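Local coordinates for thymidylate synthase ThyX (Streptomyces cacaoi subsp. asoensis, PDB 4P5A), which probably catalyses the FAD-dependent reductive methylation of dUMP to dTMP, with methylenetetrahydrofolate as methyl donor, as a homotetramer of the ThyX family, at residues A21-V26 and P225-A230; L52-M57 and F231-R236; P64-S69 and T180-A185. All coordinates share one frame; numbering follows the deposited sequence. Where two conformers were deposited one is given.

Contact 1. Residues A21-V26 and P225-A230; sequences ASDLAV and PVTHEA
The carboxylate of D23 is pressed against the first turn of helix 225-233 and takes up the amide N-H groups that a helix leaves without intrahelical acceptors at its N-terminal end. Its two oxygens divide the work. OD1 of D23 accepts from V226 N at 2.8 Å in a nearly straight bond (163°), met on its syn side but well out of the carboxylate plane. OD2 of D23 has two donors on T227: the backbone N at 2.9 Å, which comes from above the carboxylate plane, and the hydroxyl OG1 at 2.8 Å, nearly in line with the C-O bond. Three bonds thus fix the rotation of the buried carboxylate, and the N-terminal end of the helix dipole would be expected to favour its charged form.

Carbon atoms close in around OD1. P225 CD lies 3.2 Å from D23 OD1, while CB and CG2 of V226 come up beside the same oxygen. T227 turns its hydroxyl to the acid because OG1 stands anti to the carbonyl carbon (chi1 -61°), and that OG1 also meets V26 CG2 loosely at 4.3 Å.

What positions D23 is its own helix start. S22 is the N-cap of helix 23-30, its OG accepting from A25 N at 3.1 Å, and D23 follows directly after it. The contact therefore joins two helix beginnings. I53 of helix 48-58 packs on both D23 and T227, W220 of helix 207-223 covers T227 as well, and F65 and M224 from loops pack on V26.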
loop_
_atom_site.group_PDB
_atom_site.type_symbol
_atom_site.label_atom_id
_atom_site.label_comp_id
_atom_site.label_asym_id
_atom_site.label_seq_id
_atom_site.Cartn_x
_atom_site.Cartn_y
_atom_site.Cartn_z
ATOM N N ALA B 21 21.230 2.843 0.254
ATOM C CA ALA B 21 20.762 2.599 1.633
ATOM C C ALA B 21 21.897 2.652 2.582
ATOM O O ALA B 21 23.010 2.061 2.313
ATOM C CB ALA B 21 20.159 1.228 1.742
ATOM N N SER B 22 21.682 3.388 3.665
ATOM C CA SER B 22 22.749 3.487 4.693
ATOM C C SER B 22 22.087 3.868 6.003
ATOM O O SER B 22 20.959 4.370 6.026
ATOM C CB SER B 22 23.719 4.617 4.278
ATOM O OG SER B 22 23.051 5.894 4.339
ATOM N N ASP B 23 22.818 3.669 7.127
ATOM C CA ASP B 23 22.251 4.113 8.353
ATOM C C ASP B 23 22.092 5.595 8.448
ATOM O O ASP B 23 21.156 6.095 9.030
ATOM C CB ASP B 23 23.194 3.644 9.507
ATOM C CG ASP B 23 23.266 2.054 9.651
ATOM O OD1 ASP B 23 24.394 1.487 9.750
ATOM O OD2 ASP B 23 22.188 1.357 9.642
ATOM N N LEU B 24 23.025 6.326 7.831
ATOM C CA LEU B 24 22.902 7.774 7.812
ATOM C C LEU B 24 21.602 8.246 7.163
ATOM O O LEU B 24 21.036 9.243 7.607
ATOM C CB LEU B 24 24.088 8.336 7.052
ATOM C CG LEU B 24 23.878 9.823 6.780
ATOM C CD1 LEU B 24 24.141 10.742 8.026
ATOM C CD2 LEU B 24 24.656 10.265 5.492
ATOM N N ALA B 25 21.123 7.515 6.168
ATOM C CA ALA B 25 19.856 7.938 5.506
ATOM C C ALA B 25 18.680 7.900 6.493
ATOM O O ALA B 25 17.710 8.675 6.369
ATOM C CB ALA B 25 19.583 6.966 4.246
ATOM N N VAL B 26 18.739 6.977 7.454
ATOM C CA VAL B 26 17.666 6.918 8.470
ATOM C C VAL B 26 17.715 8.077 9.413
ATOM O O VAL B 26 16.697 8.624 9.758
ATOM C CB VAL B 26 17.842 5.651 9.308
ATOM C CG1 VAL B 26 16.653 5.462 10.399
ATOM C CG2 VAL B 26 17.891 4.468 8.409
ATOM N N PRO B 225 24.677 -1.596 8.770
ATOM C CA PRO B 225 25.045 -2.442 9.922
ATOM C C PRO B 225 24.465 -2.011 11.247
ATOM O O PRO B 225 24.117 -2.949 12.047
ATOM C CB PRO B 225 26.599 -2.365 9.947
ATOM C CG PRO B 225 26.931 -1.019 9.265
ATOM C CD PRO B 225 25.820 -0.866 8.185
ATOM N N VAL B 226 24.277 -0.726 11.504
ATOM C CA VAL B 226 23.762 -0.365 12.835
ATOM C C VAL B 226 22.264 -0.755 12.891
ATOM O O VAL B 226 21.775 -1.203 13.940
ATOM C CB VAL B 226 23.917 1.180 13.014
ATOM C CG1 VAL B 226 23.250 1.698 14.329
ATOM C CG2 VAL B 226 25.441 1.567 12.934
ATOM N N THR B 227 21.548 -0.456 11.807
ATOM C CA THR B 227 20.133 -0.888 11.727
ATOM C C THR B 227 20.005 -2.407 11.909
ATOM O O THR B 227 19.066 -2.909 12.619
ATOM C CB THR B 227 19.494 -0.400 10.372
ATOM O OG1 THR B 227 19.552 1.004 10.377
ATOM C CG2 THR B 227 17.929 -0.772 10.405
ATOM N N HIS B 228 20.805 -3.164 11.156
ATOM C CA HIS B 228 20.762 -4.586 11.237
ATOM C C HIS B 228 21.031 -5.070 12.684
ATOM O O HIS B 228 20.294 -5.950 13.225
ATOM C CB HIS B 228 21.733 -5.166 10.245
ATOM C CG HIS B 228 21.818 -6.641 10.349
ATOM N ND1 HIS B 228 22.734 -7.223 11.175
ATOM C CD2 HIS B 228 20.976 -7.644 9.948
ATOM C CE1 HIS B 228 22.608 -8.552 11.100
ATOM N NE2 HIS B 228 21.530 -8.835 10.380
ATOM N N GLU B 229 22.037 -4.458 13.366
ATOM C CA GLU B 229 22.257 -4.838 14.770
ATOM C C GLU B 229 21.091 -4.527 15.645
ATOM O O GLU B 229 20.693 -5.393 16.504
ATOM C CB GLU B 229 23.496 -4.159 15.392
ATOM C CG GLU B 229 24.723 -4.680 14.740
ATOM C CD GLU B 229 25.077 -6.118 15.067
ATOM O OE1 GLU B 229 25.555 -6.324 16.234
ATOM O OE2 GLU B 229 24.946 -7.014 14.150
ATOM N N ALA B 230 20.512 -3.351 15.470
ATOM C CA ALA B 230 19.333 -2.952 16.297
ATOM C C ALA B 230 18.112 -3.863 16.020
ATOM O O ALA B 230 17.373 -4.211 16.926
ATOM C CB ALA B 230 18.927 -1.443 15.985
#

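Contact 2. Residues L52-M57 and F231-R236; sequences LIRYLM and FTAFGR
R54 and F234 meet where the CZ end of the ring comes over one face of the guanidinium, F234 CZ lying 3.8 Å from R54 NH1, with the two planes 40° apart, so the groups are tilted rather than stacked flat. The arginine chain crosses the phenylalanine at about a right angle and bends at chi3 (52°), which turns the guanidinium back toward F234 CZ and CE2; A233 CB approaches the guanidinium edge, 3.8 Å from R54 NH2.

Apolar packing is carried by M57. Its CG lies 3.7 Å from F234 CD2, and bends at chi2 and chi3 swing the thioether round to the backbone of F231, where CE of M57 is 3.7 Å from F231 N. SD of M57 is near the plane of the F231 ring, at its edge.

Backbone hydrogen bonds shape the second segment. R236 N to F231 O (2.9 Å) and G235 N to T232 O form a Schellman motif, with G235 at positive phi as the C-prime residue. F234 is the first residue to leave helical angles, and its ring reaches from this helix end to R54 and M57.

The C-terminal end of helix 225-233 is thereby fastened to helix 48-58. M187 of helix 183-193 packs against both M57 and F231, and R236 is anchored by a salt bridge to E217 of helix 207-223.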
loop_
_atom_site.group_PDB
_atom_site.type_symbol
_atom_site.label_atom_id
_atom_site.label_comp_id
_atom_site.label_asym_id
_atom_site.label_seq_id
_atom_site.Cartn_x
_atom_site.Cartn_y
_atom_site.Cartn_z
ATOM N N LEU B 52 20.168 6.822 18.172
ATOM C CA LEU B 52 18.933 7.222 17.560
ATOM C C LEU B 52 18.216 5.984 16.929
ATOM O O LEU B 52 16.987 5.803 17.072
ATOM C CB LEU B 52 19.259 8.224 16.497
ATOM C CG LEU B 52 18.029 8.997 15.895
ATOM C CD1 LEU B 52 18.253 9.423 14.493
ATOM C CD2 LEU B 52 16.658 9.026 16.532
ATOM N N ILE B 53 18.995 5.143 16.295
ATOM C CA ILE B 53 18.402 3.998 15.580
ATOM C C ILE B 53 17.806 3.065 16.601
ATOM O O ILE B 53 16.758 2.519 16.347
ATOM C CB ILE B 53 19.429 3.340 14.679
ATOM C CG1 ILE B 53 19.541 4.282 13.407
ATOM C CG2 ILE B 53 19.095 1.878 14.269
ATOM C CD1 ILE B 53 20.660 3.947 12.422
ATOM N N ARG B 54 18.483 2.857 17.722
ATOM C CA ARG B 54 17.899 1.966 18.785
ATOM C C ARG B 54 16.632 2.539 19.348
ATOM O O ARG B 54 15.666 1.782 19.509
ATOM C CB ARG B 54 18.932 1.644 19.845
ATOM C CG ARG B 54 20.096 0.750 19.317
ATOM C CD ARG B 54 21.196 0.601 20.436
ATOM N NE ARG B 54 20.694 0.155 21.772
ATOM C CZ ARG B 54 20.460 -1.119 22.137
ATOM N NH1 ARG B 54 20.088 -1.397 23.427
ATOM N NH2 ARG B 54 20.637 -2.131 21.263
ATOM N N TYR B 55 16.568 3.838 19.526
ATOM C CA TYR B 55 15.391 4.516 19.985
ATOM C C TYR B 55 14.258 4.339 18.968
ATOM O O TYR B 55 13.115 3.955 19.320
ATOM C CB TYR B 55 15.658 6.007 20.212
ATOM C CG TYR B 55 14.367 6.793 20.385
ATOM C CD1 TYR B 55 13.629 6.756 21.593
ATOM C CD2 TYR B 55 13.872 7.551 19.335
ATOM C CE1 TYR B 55 12.384 7.496 21.701
ATOM C CE2 TYR B 55 12.667 8.269 19.419
ATOM C CZ TYR B 55 11.920 8.239 20.591
ATOM O OH TYR B 55 10.725 8.968 20.602
ATOM N N LEU B 56 14.560 4.555 17.685
ATOM C CA LEU B 56 13.439 4.371 16.740
ATOM C C LEU B 56 12.984 2.948 16.705
ATOM O O LEU B 56 11.775 2.712 16.490
ATOM C CB LEU B 56 13.882 4.720 15.275
ATOM C CG LEU B 56 14.381 6.166 15.133
ATOM C CD1 LEU B 56 15.182 6.350 13.858
ATOM C CD2 LEU B 56 13.248 7.205 15.221
ATOM N N MET B 57 13.897 1.980 16.836
ATOM C CA MET B 57 13.559 0.546 16.670
ATOM C C MET B 57 12.685 0.192 17.803
ATOM O O MET B 57 11.677 -0.517 17.609
ATOM C CB MET B 57 14.854 -0.310 16.683
ATOM C CG MET B 57 14.860 -1.831 16.287
ATOM S SD MET B 57 14.220 -2.104 14.638
ATOM C CE MET B 57 15.643 -1.431 13.643
ATOM N N PHE B 231 17.869 -4.206 14.741
ATOM C CA PHE B 231 16.733 -5.062 14.419
ATOM C C PHE B 231 16.842 -6.366 15.208
ATOM O O PHE B 231 15.865 -6.844 15.755
ATOM C CB PHE B 231 16.861 -5.403 12.956
ATOM C CG PHE B 231 15.770 -6.367 12.433
ATOM C CD1 PHE B 231 16.183 -7.578 11.803
ATOM C CD2 PHE B 231 14.380 -6.025 12.555
ATOM C CE1 PHE B 231 15.227 -8.512 11.264
ATOM C CE2 PHE B 231 13.446 -6.978 12.056
ATOM C CZ PHE B 231 13.845 -8.171 11.425
ATOM N N THR B 232 18.036 -6.960 15.224
ATOM C CA THR B 232 18.162 -8.237 15.960
ATOM C C THR B 232 18.117 -8.039 17.461
ATOM O O THR B 232 17.438 -8.827 18.157
ATOM C CB THR B 232 19.404 -9.000 15.485
ATOM O OG1 THR B 232 19.085 -9.562 14.203
ATOM C CG2 THR B 232 19.699 -10.250 16.363
ATOM N N ALA B 233 18.653 -6.951 17.929
ATOM C CA ALA B 233 18.664 -6.649 19.407
ATOM C C ALA B 233 17.266 -6.523 19.945
ATOM O O ALA B 233 17.014 -6.878 21.150
ATOM C CB ALA B 233 19.381 -5.375 19.673
ATOM N N PHE B 234 16.355 -5.982 19.127
ATOM C CA PHE B 234 14.988 -5.812 19.606
ATOM C C PHE B 234 13.971 -6.902 19.271
ATOM O O PHE B 234 12.750 -6.659 19.374
ATOM C CB PHE B 234 14.505 -4.432 19.274
ATOM C CG PHE B 234 15.233 -3.364 20.137
ATOM C CD1 PHE B 234 14.940 -3.263 21.549
ATOM C CD2 PHE B 234 16.280 -2.625 19.595
ATOM C CE1 PHE B 234 15.618 -2.340 22.375
ATOM C CE2 PHE B 234 16.930 -1.652 20.356
ATOM C CZ PHE B 234 16.649 -1.520 21.767
ATOM N N GLY B 235 14.474 -8.075 18.872
ATOM C CA GLY B 235 13.601 -9.243 18.714
ATOM C C GLY B 235 13.177 -9.503 17.283
ATOM O O GLY B 235 12.302 -10.311 17.080
ATOM N N ARG B 236 13.774 -8.776 16.319
ATOM C CA ARG B 236 13.547 -9.076 14.842
ATOM C C ARG B 236 12.130 -8.756 14.448
ATOM O O ARG B 236 11.514 -9.520 13.643
ATOM C CB ARG B 236 13.938 -10.500 14.431
ATOM C CG ARG B 236 15.463 -10.777 14.682
ATOM C CD ARG B 236 15.889 -12.210 14.250
ATOM N NE ARG B 236 15.673 -12.503 12.827
ATOM C CZ ARG B 236 16.495 -12.095 11.854
ATOM N NH1 ARG B 236 17.613 -11.331 12.102
ATOM N NH2 ARG B 236 16.206 -12.449 10.642
#

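Contact 3. Residues P64-S69 and T180-A185; sequences PFEHNS and TCNARA. With FAD (flavin-adenine dinucleotide), chain L.
E66 and R184 form a salt bridge in the FAD site of this ThyX fold, where the loop before strand 69-77 meets the turn from strand 174-181 into helix 183-193. The carboxylate meets the guanidinium at its edge: R184 NH2 lies 2.8 Å from E66 OE2, almost in the guanidinium plane, and the two planes are 33° apart. R184 reaches this far because its chain is extended from CG to NE, with CG anti to the backbone N (chi1 -164°). Its CB rests on E66 CG at 3.7 Å, and the backbone adds a weak bond from R184 N to F65 O.

The guanidinium also grips the FAD pyrophosphate, NH1 donating to O2P at 2.8 Å and NH2 to O1P at 3.1 Å, while the ribose hydroxyl O3B lies over one of its faces. A second acid, the C-terminal carboxylate of P239, bridges to R184 NH1. E66 is shared in turn: its OE2 pairs with R88 of the second subunit and its OE1 bonds to S91 OG of the third, in keeping with FAD sites built from three monomers.

N182 faces two ways. Its OD1 caps helix 183-193 by accepting from A185 N at 2.9 Å, and its CB packs against the carbonyl oxygens of E66 and N68. With CG tucked between the backbone N and carbonyl carbon, the amide lies beside E66 and turns its nitrogen to the adenine, where N182 ND2 donates to FAD N1A at 2.9 Å in an almost perfectly straight bond (178°).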
loop_
_atom_site.group_PDB
_atom_site.type_symbol
_atom_site.label_atom_id
_atom_site.label_comp_id
_atom_site.label_asym_id
_atom_site.label_seq_id
_atom_site.Cartn_x
_atom_site.Cartn_y
_atom_site.Cartn_z
ATOM N N PRO B 64 11.138 6.454 9.282
ATOM C CA PRO B 64 12.452 6.807 8.873
ATOM C C PRO B 64 13.245 5.734 8.171
ATOM O O PRO B 64 14.112 6.074 7.363
ATOM C CB PRO B 64 13.194 7.203 10.192
ATOM C CG PRO B 64 12.047 7.717 11.079
ATOM C CD PRO B 64 10.945 6.692 10.746
ATOM N N PHE B 65 12.964 4.451 8.425
ATOM C CA PHE B 65 13.685 3.419 7.734
ATOM C C PHE B 65 13.223 3.172 6.295
ATOM O O PHE B 65 13.723 2.290 5.577
ATOM C CB PHE B 65 13.519 2.120 8.528
ATOM C CG PHE B 65 14.165 2.204 9.940
ATOM C CD1 PHE B 65 15.551 1.973 10.103
ATOM C CD2 PHE B 65 13.409 2.506 11.049
ATOM C CE1 PHE B 65 16.143 2.069 11.343
ATOM C CE2 PHE B 65 14.061 2.665 12.344
ATOM C CZ PHE B 65 15.425 2.360 12.457
ATOM N N GLU B 66 12.254 3.935 5.815
ATOM C CA GLU B 66 11.766 3.747 4.417
ATOM C C GLU B 66 12.515 4.605 3.417
ATOM O O GLU B 66 12.248 4.435 2.187
ATOM C CB GLU B 66 10.260 4.142 4.326
ATOM C CG GLU B 66 9.402 3.219 5.166
ATOM C CD GLU B 66 7.886 3.638 5.142
ATOM O OE1 GLU B 66 7.503 4.499 4.303
ATOM O OE2 GLU B 66 7.138 3.092 5.955
ATOM N N HIS B 67 13.365 5.525 3.888
ATOM C CA HIS B 67 13.933 6.502 2.932
ATOM C C HIS B 67 15.218 5.939 2.332
ATOM O O HIS B 67 16.312 6.482 2.504
ATOM C CB HIS B 67 14.136 7.876 3.624
ATOM C CG HIS B 67 12.815 8.427 4.043
ATOM N ND1 HIS B 67 12.088 9.312 3.267
ATOM C CD2 HIS B 67 12.055 8.177 5.124
ATOM C CE1 HIS B 67 10.927 9.579 3.835
ATOM N NE2 HIS B 67 10.877 8.923 4.969
ATOM N N ASN B 68 15.098 4.809 1.613
ATOM C CA ASN B 68 16.227 4.152 0.997
ATOM C C ASN B 68 15.738 3.139 0.035
ATOM O O ASN B 68 14.512 2.914 0.009
ATOM C CB ASN B 68 17.138 3.468 2.060
ATOM C CG ASN B 68 16.343 2.639 3.076
ATOM O OD1 ASN B 68 16.190 2.981 4.320
ATOM N ND2 ASN B 68 15.848 1.627 2.608
ATOM N N SER B 69 16.618 2.434 -0.645
ATOM C CA SER B 69 16.141 1.402 -1.573
ATOM C C SER B 69 17.210 0.331 -1.759
ATOM O O SER B 69 18.439 0.655 -1.728
ATOM C CB SER B 69 15.831 2.066 -2.889
ATOM O OG SER B 69 15.372 1.132 -3.824
ATOM N N THR B 180 12.597 -5.136 -5.230
ATOM C CA THR B 180 13.112 -3.888 -4.647
ATOM C C THR B 180 12.334 -3.562 -3.339
ATOM O O THR B 180 11.120 -3.691 -3.287
ATOM C CB THR B 180 13.003 -2.686 -5.708
ATOM O OG1 THR B 180 13.927 -2.968 -6.806
ATOM C CG2 THR B 180 13.404 -1.347 -5.073
ATOM N N CYS B 181 13.066 -3.148 -2.293
ATOM C CA CYS B 181 12.413 -2.908 -0.968
ATOM C C CYS B 181 13.168 -1.752 -0.358
ATOM O O CYS B 181 14.285 -1.436 -0.800
ATOM C CB CYS B 181 12.559 -4.149 0.025
ATOM S SG CYS B 181 14.207 -4.684 0.171
ATOM N N ASN B 182 12.505 -1.067 0.549
ATOM C CA ASN B 182 13.242 -0.213 1.487
ATOM C C ASN B 182 13.554 -1.054 2.753
ATOM O O ASN B 182 13.051 -2.194 2.910
ATOM C CB ASN B 182 12.506 1.086 1.796
ATOM C CG ASN B 182 11.133 0.844 2.437
ATOM O OD1 ASN B 182 11.044 0.110 3.437
ATOM N ND2 ASN B 182 10.028 1.429 1.846
ATOM N N ALA B 183 14.372 -0.485 3.658
ATOM C CA ALA B 183 14.817 -1.320 4.777
ATOM C C ALA B 183 13.661 -1.681 5.730
ATOM O O ALA B 183 13.687 -2.747 6.368
ATOM C CB ALA B 183 15.873 -0.516 5.608
ATOM N N ARG B 184 12.617 -0.828 5.841
ATOM C CA ARG B 184 11.463 -1.149 6.709
ATOM C C ARG B 184 10.739 -2.365 6.118
ATOM O O ARG B 184 10.378 -3.313 6.877
ATOM C CB ARG B 184 10.560 0.087 6.824
ATOM C CG ARG B 184 9.602 -0.143 8.063
ATOM C CD ARG B 184 8.445 0.879 7.948
ATOM N NE ARG B 184 7.725 0.840 9.239
ATOM C CZ ARG B 184 6.696 1.696 9.474
ATOM N NH1 ARG B 184 6.092 1.677 10.717
ATOM N NH2 ARG B 184 6.296 2.555 8.520
ATOM N N ALA B 185 10.537 -2.369 4.821
ATOM C CA ALA B 185 9.854 -3.486 4.162
ATOM C C ALA B 185 10.733 -4.729 4.251
ATOM O O ALA B 185 10.201 -5.810 4.401
ATOM C CB ALA B 185 9.607 -3.116 2.696
HETATM P PA FAD L . 0.647 2.673 7.813
HETATM O O1A FAD L . -0.694 2.315 7.946
HETATM O O2A FAD L . 0.947 3.721 6.827
HETATM O O5B FAD L . 1.387 1.330 7.316
HETATM C C5B FAD L . 1.125 0.184 7.964
HETATM C C4B FAD L . 2.378 -0.794 7.898
HETATM O O4B FAD L . 2.363 -1.099 6.477
HETATM C C3B FAD L . 3.746 -0.179 8.165
HETATM O O3B FAD L . 3.915 -0.380 9.572
HETATM C C2B FAD L . 4.680 -1.053 7.367
HETATM O O2B FAD L . 4.858 -2.376 7.983
HETATM C C1B FAD L . 3.826 -1.172 6.104
HETATM N N9A FAD L . 4.087 -0.121 5.084
HETATM C C8A FAD L . 3.158 0.693 4.493
HETATM N N7A FAD L . 3.803 1.407 3.512
HETATM C C5A FAD L . 5.123 1.060 3.504
HETATM C C6A FAD L . 6.199 1.493 2.749
HETATM N N6A FAD L . 6.072 2.370 1.749
HETATM N N1A FAD L . 7.419 0.914 2.983
HETATM C C2A FAD L . 7.546 -0.030 3.917
HETATM N N3A FAD L . 6.485 -0.482 4.668
HETATM C C4A FAD L . 5.272 0.078 4.495
HETATM N N1 FAD L . 5.592 11.101 11.658
HETATM C C2 FAD L . 6.392 12.067 11.259
HETATM O O2 FAD L . 6.440 12.400 10.062
HETATM N N3 FAD L . 7.251 12.709 12.165
HETATM C C4 FAD L . 7.310 12.341 13.483
HETATM O O4 FAD L . 8.107 12.927 14.262
HETATM C C4X FAD L . 6.453 11.301 13.939
HETATM N N5 FAD L . 6.483 10.899 15.244
HETATM C C5X FAD L . 5.502 9.998 15.683
HETATM C C6 FAD L . 5.363 9.687 17.086
HETATM C C7 FAD L . 4.326 8.798 17.455
HETATM C C7M FAD L . 4.256 8.483 18.998
HETATM C C8 FAD L . 3.416 8.223 16.549
HETATM C C8M FAD L . 2.286 7.203 16.866
HETATM C C9 FAD L . 3.562 8.552 15.197
HETATM C C9A FAD L . 4.594 9.391 14.784
HETATM N N10 FAD L . 4.667 9.752 13.404
HETATM C C10 FAD L . 5.575 10.685 13.025
HETATM C "C1'" FAD L . 3.811 9.110 12.374
HETATM C "C2'" FAD L . 4.494 7.714 12.024
HETATM O "O2'" FAD L . 5.812 7.857 11.421
HETATM C "C3'" FAD L . 3.626 6.973 11.013
HETATM O "O3'" FAD L . 3.414 7.811 9.878
HETATM C "C4'" FAD L . 2.242 6.587 11.606
HETATM O "O4'" FAD L . 2.430 6.075 12.907
HETATM C "C5'" FAD L . 1.581 5.509 10.774
HETATM O "O5'" FAD L . 2.345 4.262 11.029
HETATM P P FAD L . 2.661 3.264 9.808
HETATM O O1P FAD L . 3.478 3.893 8.772
HETATM O O2P FAD L . 3.363 2.122 10.519
HETATM O O3P FAD L . 1.207 2.881 9.295
HETATM O O HOH W 1 10.516 4.258 0.170
#

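How the contacts relate
From the N terminus, strand 13-20 runs into helix 23-30, whose first turn meets helix 225-233 near the C terminus; contact 1 thus closes a loop of 198 residues. Helix 48-58 follows and opens contact 2, which closes on the C-terminal end of that same late helix, so the loops of contacts 1 and 2 cross. Contact 3 opens in the next loop and closes where strand 174-181 turns into helix 183-193, nested within both larger loops. F65 is the common neighbour: its ring packs on V26 and T227 of contact 1 and on L56 and M57 of contact 2, tying helices 23-30, 48-58 and 225-233 to the FAD-binding turn.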